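Local coordinates for 1,4-dihydroxy-6-naphtoate synthase (Archaeoglobus fulgidus, PDB 1ZBM), which probably catalyses the conversion of cyclic dehypoxanthine futalosine into 1,4-dihydroxy-6-naphthoate, a step in menaquinone biosynthesis, at residues 11-16 and 56-61; 32-37 and 201-206. All coordinates share one frame; numbering follows the deposited sequence.

Contact 1: 11-16 and 56-61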
# COMPACT_ATOMS: atom_id res chain seq x y z
N LYS A 11 -0.20 -25.82 1.51
CA LYS A 11 0.39 -25.12 2.64
C LYS A 11 1.19 -23.94 2.07
O LYS A 11 2.19 -24.14 1.36
CB LYS A 11 1.29 -26.09 3.42
CG LYS A 11 1.81 -25.59 4.77
CD LYS A 11 2.84 -24.47 4.60
CE LYS A 11 3.54 -24.13 5.91
NZ LYS A 11 4.24 -25.32 6.49
N ILE A 12 0.75 -22.72 2.38
CA ILE A 12 1.41 -21.51 1.88
C ILE A 12 1.57 -20.38 2.89
O ILE A 12 0.92 -20.35 3.93
CB ILE A 12 0.65 -20.92 0.67
CG1 ILE A 12 -0.74 -20.44 1.10
CG2 ILE A 12 0.54 -21.95 -0.43
CD1 ILE A 12 -1.53 -19.74 0.00
N ARG A 13 2.46 -19.44 2.56
CA ARG A 13 2.70 -18.29 3.42
C ARG A 13 2.11 -17.04 2.77
O ARG A 13 2.36 -16.76 1.60
CB ARG A 13 4.20 -18.11 3.68
CG ARG A 13 4.79 -19.23 4.54
CD ARG A 13 6.20 -18.90 5.01
NE ARG A 13 7.17 -18.84 3.92
CZ ARG A 13 8.45 -18.52 4.08
NH1 ARG A 13 9.27 -18.49 3.03
NH2 ARG A 13 8.91 -18.24 5.29
N VAL A 14 1.31 -16.32 3.55
CA VAL A 14 0.66 -15.11 3.08
C VAL A 14 1.15 -13.96 3.95
O VAL A 14 0.87 -13.90 5.15
CB VAL A 14 -0.89 -15.25 3.17
CG1 VAL A 14 -1.57 -13.99 2.64
CG2 VAL A 14 -1.33 -16.46 2.36
N ALA A 15 1.89 -13.06 3.32
CA ALA A 15 2.46 -11.92 4.01
C ALA A 15 1.76 -10.62 3.69
O ALA A 15 1.45 -10.32 2.53
CB ALA A 15 3.95 -11.80 3.68
N HIS A 16 1.51 -9.86 4.74
CA HIS A 16 0.89 -8.57 4.61
C HIS A 16 1.41 -7.64 5.70
O HIS A 16 2.32 -8.02 6.46
CB HIS A 16 -0.65 -8.67 4.61
CG HIS A 16 -1.21 -9.69 5.55
ND1 HIS A 16 -1.96 -9.35 6.65
CD2 HIS A 16 -1.19 -11.04 5.50
CE1 HIS A 16 -2.39 -10.45 7.24
NE2 HIS A 16 -1.94 -11.49 6.57
N ASN A 56 13.51 -12.13 -3.53
CA ASN A 56 13.98 -13.49 -3.36
C ASN A 56 12.81 -14.48 -3.51
O ASN A 56 12.99 -15.70 -3.37
CB ASN A 56 14.64 -13.64 -1.98
CG ASN A 56 15.92 -12.81 -1.84
OD1 ASN A 56 16.96 -13.14 -2.42
ND2 ASN A 56 15.85 -11.74 -1.06
N ALA A 57 11.62 -13.97 -3.82
CA ALA A 57 10.43 -14.81 -3.99
C ALA A 57 10.24 -15.64 -2.73
O ALA A 57 10.01 -16.85 -2.78
CB ALA A 57 10.60 -15.72 -5.20
N GLU A 58 10.32 -14.96 -1.59
CA GLU A 58 10.20 -15.58 -0.28
C GLU A 58 8.84 -16.20 0.01
O GLU A 58 8.76 -17.36 0.40
CB GLU A 58 10.52 -14.55 0.80
CG GLU A 58 10.62 -15.14 2.20
CD GLU A 58 12.06 -15.39 2.62
OE1 GLU A 58 12.72 -14.42 3.07
OE2 GLU A 58 12.53 -16.54 2.49
N TYR A 59 7.77 -15.44 -0.18
CA TYR A 59 6.44 -15.96 0.11
C TYR A 59 5.63 -16.31 -1.13
O TYR A 59 5.91 -15.83 -2.23
CB TYR A 59 5.67 -14.95 0.96
CG TYR A 59 6.47 -14.42 2.13
CD1 TYR A 59 6.86 -15.24 3.18
CD2 TYR A 59 6.84 -13.08 2.17
CE1 TYR A 59 7.61 -14.74 4.25
CE2 TYR A 59 7.58 -12.57 3.23
CZ TYR A 59 7.96 -13.40 4.26
OH TYR A 59 8.70 -12.88 5.30
N GLU A 60 4.64 -17.18 -0.94
CA GLU A 60 3.76 -17.57 -2.03
C GLU A 60 2.88 -16.39 -2.41
O GLU A 60 2.63 -16.14 -3.59
CB GLU A 60 2.87 -18.74 -1.62
CG GLU A 60 3.52 -20.10 -1.69
CD GLU A 60 4.34 -20.45 -0.46
OE1 GLU A 60 4.31 -19.69 0.53
OE2 GLU A 60 5.01 -21.50 -0.50
N VAL A 61 2.38 -15.68 -1.40
CA VAL A 61 1.53 -14.51 -1.62
C VAL A 61 1.99 -13.38 -0.70
O VAL A 61 2.07 -13.55 0.51
CB VAL A 61 0.04 -14.81 -1.29
CG1 VAL A 61 -0.80 -13.56 -1.55
CG2 VAL A 61 -0.48 -15.98 -2.11
O HOH W 1 12.39 -19.57 3.73
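Val14 and Val61 form a parallel beta bridge where strand 61-65 joins strand 11-16 in a mixed sheet whose strand order agrees with a periplasmic-binding-protein-like domain. Their CA atoms are 4.8 Å apart. Val61 N donates to Arg13 O at 3.2 Å, and Ala15 N donates to Val61 O at 2.9 Å; Glu60 N adds a weak bond to the same Arg13 O. Before Val61 the incoming chain runs nearly at right angles to the strand, and a side chain takes over the pairing. Glu60, folded back at chi2 (84°) with its CG and CB over Ile12, offers OE1 to Arg13 N at 2.8 Å. The donor meets this oxygen from 48° out of the carboxylate plane, and the bond occupies an N-H that a regular parallel ladder would give to a backbone carbonyl.

Arg13 reaches along the loop. Its guanidinium lies with one face over Tyr59 CD1, the two planes 71° apart, while Arg13 NE stands 3.7 Å from Tyr59 CD1 near the ring plane. Arg13 NH1 makes a weak bond to Glu58 O (2.9 Å) and a long salt bridge to Glu58 OE2 (3.8 Å), which a water also spans, weakly on the arginine side. Replacing Arg13 by an alanine is likely to cost Glu58 O its weak N-H donor and Glu58 OE2 its distant positive charge, and to uncover the CD1 edge of the Tyr59 ring. Over a face of that ring sits Ala15 CB, 3.9 Å from the centroid, a CH-pi contact.

Tyr59 OH is hydrogen-bonded to Glu45 and Lys53, and Leu50 of helix 47-53 touches both Ala15 and Tyr59. Strand 39-44 pairs with the other edge of strand 11-16, and Phe200 of helix 194-213 packs on Val14 and Val61.

Contact 2: 32-37 and 201-206; sequences GKVDTW and LRAMRE
Val34 and Ala203 mark the closest backbone approach, CA to CA 6.4 Å, between an irregular loop and one side of a continuous helix. Residues 34 to 36 of the loop have extended phi/psi values, while residues 201-206 keep helical ones, with Glu206 N bonded to Arg202 O. The small side chain of Ala203 faces the loop at this point, which is consistent with the approach. Val34 CG1 lies 3.8 Å from Ala203 CB; with CG1 anti to the backbone N (chi1 -176°), this methyl is the branch that meets the helix.

One short, nearly straight hydrogen bond joins the two segments. Arg202 NH2 donates to Asp35 O at 2.6 Å, with an N-H...O angle of 165°. The oxygen lies in the guanidinium plane, and the donor lies in the carbonyl plane, so the two groups meet edge on. A bend at chi3 (71°) swings the guanidinium round toward the loop, which offers it a backbone carbonyl. Thr36 CA also comes to the edge of this group, near its plane.

Glu206, one helical turn on, holds the other end of the guanidinium through a salt bridge from its OE1 to Arg202 NH1 at 3.5 Å. The second oxygen, Glu206 OE2, rests 3.8 Å from Val34 CA. Arg202 is thus shared between Asp35 O and two carboxylates of its own helix, Glu206 on NH1 and Glu199 on NH2, an arrangement that probably limits its rotation.

Glu199, a turn earlier in helix 194-213, also bonds Thr36 OG1, which accepts from Leu38 N as well. Helix 20-30 packs against the same apolar pair, Ala28 on Val34 and Met29 on Ala203, and the loop runs on into strand 39-44.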
# COMPACT_ATOMS: atom_id res chain seq x y z
N GLY A 32 -10.50 -17.54 10.88
CA GLY A 32 -11.17 -18.75 10.45
C GLY A 32 -12.59 -18.54 9.96
O GLY A 32 -13.39 -19.49 9.97
N LYS A 33 -12.91 -17.32 9.54
CA LYS A 33 -14.25 -17.00 9.05
C LYS A 33 -14.37 -17.32 7.56
O LYS A 33 -15.45 -17.21 6.98
CB LYS A 33 -14.55 -15.52 9.28
CG LYS A 33 -14.50 -15.08 10.74
CD LYS A 33 -15.76 -15.46 11.51
CE LYS A 33 -16.96 -14.63 11.04
NZ LYS A 33 -18.26 -15.07 11.64
N VAL A 34 -13.26 -17.72 6.94
CA VAL A 34 -13.25 -18.05 5.52
C VAL A 34 -12.99 -19.53 5.33
O VAL A 34 -11.94 -20.04 5.73
CB VAL A 34 -12.14 -17.29 4.76
CG1 VAL A 34 -12.24 -17.58 3.27
CG2 VAL A 34 -12.26 -15.80 5.02
N ASP A 35 -13.93 -20.23 4.71
CA ASP A 35 -13.79 -21.66 4.49
C ASP A 35 -12.89 -21.95 3.29
O ASP A 35 -13.23 -21.59 2.16
CB ASP A 35 -15.17 -22.29 4.29
CG ASP A 35 -15.17 -23.78 4.54
OD1 ASP A 35 -14.83 -24.19 5.68
OD2 ASP A 35 -15.50 -24.54 3.60
N THR A 36 -11.76 -22.60 3.54
CA THR A 36 -10.81 -22.93 2.48
C THR A 36 -10.00 -24.18 2.80
O THR A 36 -9.77 -24.47 3.97
CB THR A 36 -9.81 -21.78 2.25
OG1 THR A 36 -8.80 -22.21 1.32
CG2 THR A 36 -9.13 -21.40 3.56
N TRP A 37 -9.58 -24.90 1.76
CA TRP A 37 -8.77 -26.09 1.96
C TRP A 37 -7.29 -25.74 2.05
O TRP A 37 -6.45 -26.61 2.25
CB TRP A 37 -8.98 -27.11 0.84
CG TRP A 37 -8.87 -26.54 -0.54
CD1 TRP A 37 -9.87 -26.01 -1.29
CD2 TRP A 37 -7.68 -26.45 -1.34
NE1 TRP A 37 -9.39 -25.59 -2.51
CE2 TRP A 37 -8.05 -25.86 -2.57
CE3 TRP A 37 -6.34 -26.83 -1.14
CZ2 TRP A 37 -7.12 -25.62 -3.59
CZ3 TRP A 37 -5.43 -26.59 -2.16
CH2 TRP A 37 -5.82 -26.00 -3.37
N LEU A 201 -7.57 -16.67 -4.48
CA LEU A 201 -8.27 -15.51 -4.99
C LEU A 201 -9.68 -15.49 -4.41
O LEU A 201 -10.18 -14.44 -4.01
CB LEU A 201 -8.35 -15.56 -6.51
CG LEU A 201 -9.32 -14.51 -7.05
CD1 LEU A 201 -8.82 -13.13 -6.68
CD2 LEU A 201 -9.45 -14.66 -8.56
N ARG A 202 -10.30 -16.67 -4.38
CA ARG A 202 -11.66 -16.82 -3.84
C ARG A 202 -11.70 -16.46 -2.36
O ARG A 202 -12.58 -15.73 -1.92
CB ARG A 202 -12.15 -18.27 -4.02
CG ARG A 202 -13.61 -18.49 -3.56
CD ARG A 202 -14.02 -19.96 -3.65
NE ARG A 202 -13.35 -20.76 -2.61
CZ ARG A 202 -13.65 -20.71 -1.32
NH1 ARG A 202 -14.63 -19.92 -0.89
NH2 ARG A 202 -12.96 -21.43 -0.45
N ALA A 203 -10.74 -16.97 -1.60
CA ALA A 203 -10.69 -16.70 -0.17
C ALA A 203 -10.39 -15.24 0.09
O ALA A 203 -10.91 -14.65 1.04
CB ALA A 203 -9.64 -17.57 0.49
N MSE A 204 -9.55 -14.65 -0.75
CA MSE A 204 -9.16 -13.25 -0.59
C MSE A 204 -10.37 -12.35 -0.80
O MSE A 204 -10.62 -11.44 -0.01
CB MSE A 204 -8.05 -12.90 -1.59
CG MSE A 204 -7.39 -11.55 -1.33
SE MSE A 204 -6.39 -11.43 0.35
CE MSE A 204 -7.53 -10.18 1.32
N ARG A 205 -11.12 -12.60 -1.87
CA ARG A 205 -12.31 -11.81 -2.18
C ARG A 205 -13.35 -11.91 -1.08
O ARG A 205 -13.97 -10.92 -0.69
CB ARG A 205 -12.93 -12.26 -3.50
CG ARG A 205 -12.18 -11.76 -4.70
CD ARG A 205 -12.81 -12.23 -5.98
NE ARG A 205 -12.26 -11.49 -7.11
CZ ARG A 205 -12.17 -11.96 -8.35
NH1 ARG A 205 -12.61 -13.18 -8.63
NH2 ARG A 205 -11.65 -11.20 -9.30
N GLU A 206 -13.53 -13.12 -0.56
CA GLU A 206 -14.50 -13.31 0.49
C GLU A 206 -14.12 -12.53 1.73
O GLU A 206 -14.98 -11.94 2.39
CB GLU A 206 -14.62 -14.79 0.85
CG GLU A 206 -15.78 -15.07 1.77
CD GLU A 206 -15.92 -16.53 2.09
OE1 GLU A 206 -15.92 -17.35 1.13
OE2 GLU A 206 -16.05 -16.86 3.29

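Contacts 1 and 2 lie on the same side of the chain's centre, with their own centres 16 Å apart and nearest atoms about 6 Å apart, so they do not touch directly. Their segments alternate along the sequence. Two elements relate them: helix 194-213, which gives Phe200 to the valines of contact 1 and residues 201-206 to contact 2, and strand 39-44, which follows loop 32-37 and pairs with strand 11-16. Contact 1 joins a sheet strand to the loop leading into its neighbour and is partly buried; contact 2 is a surface contact. Both are away from the predicted proton acceptor His152 and the predicted substrate-binding residues Thr114 and Ala115, consistent with structural packing.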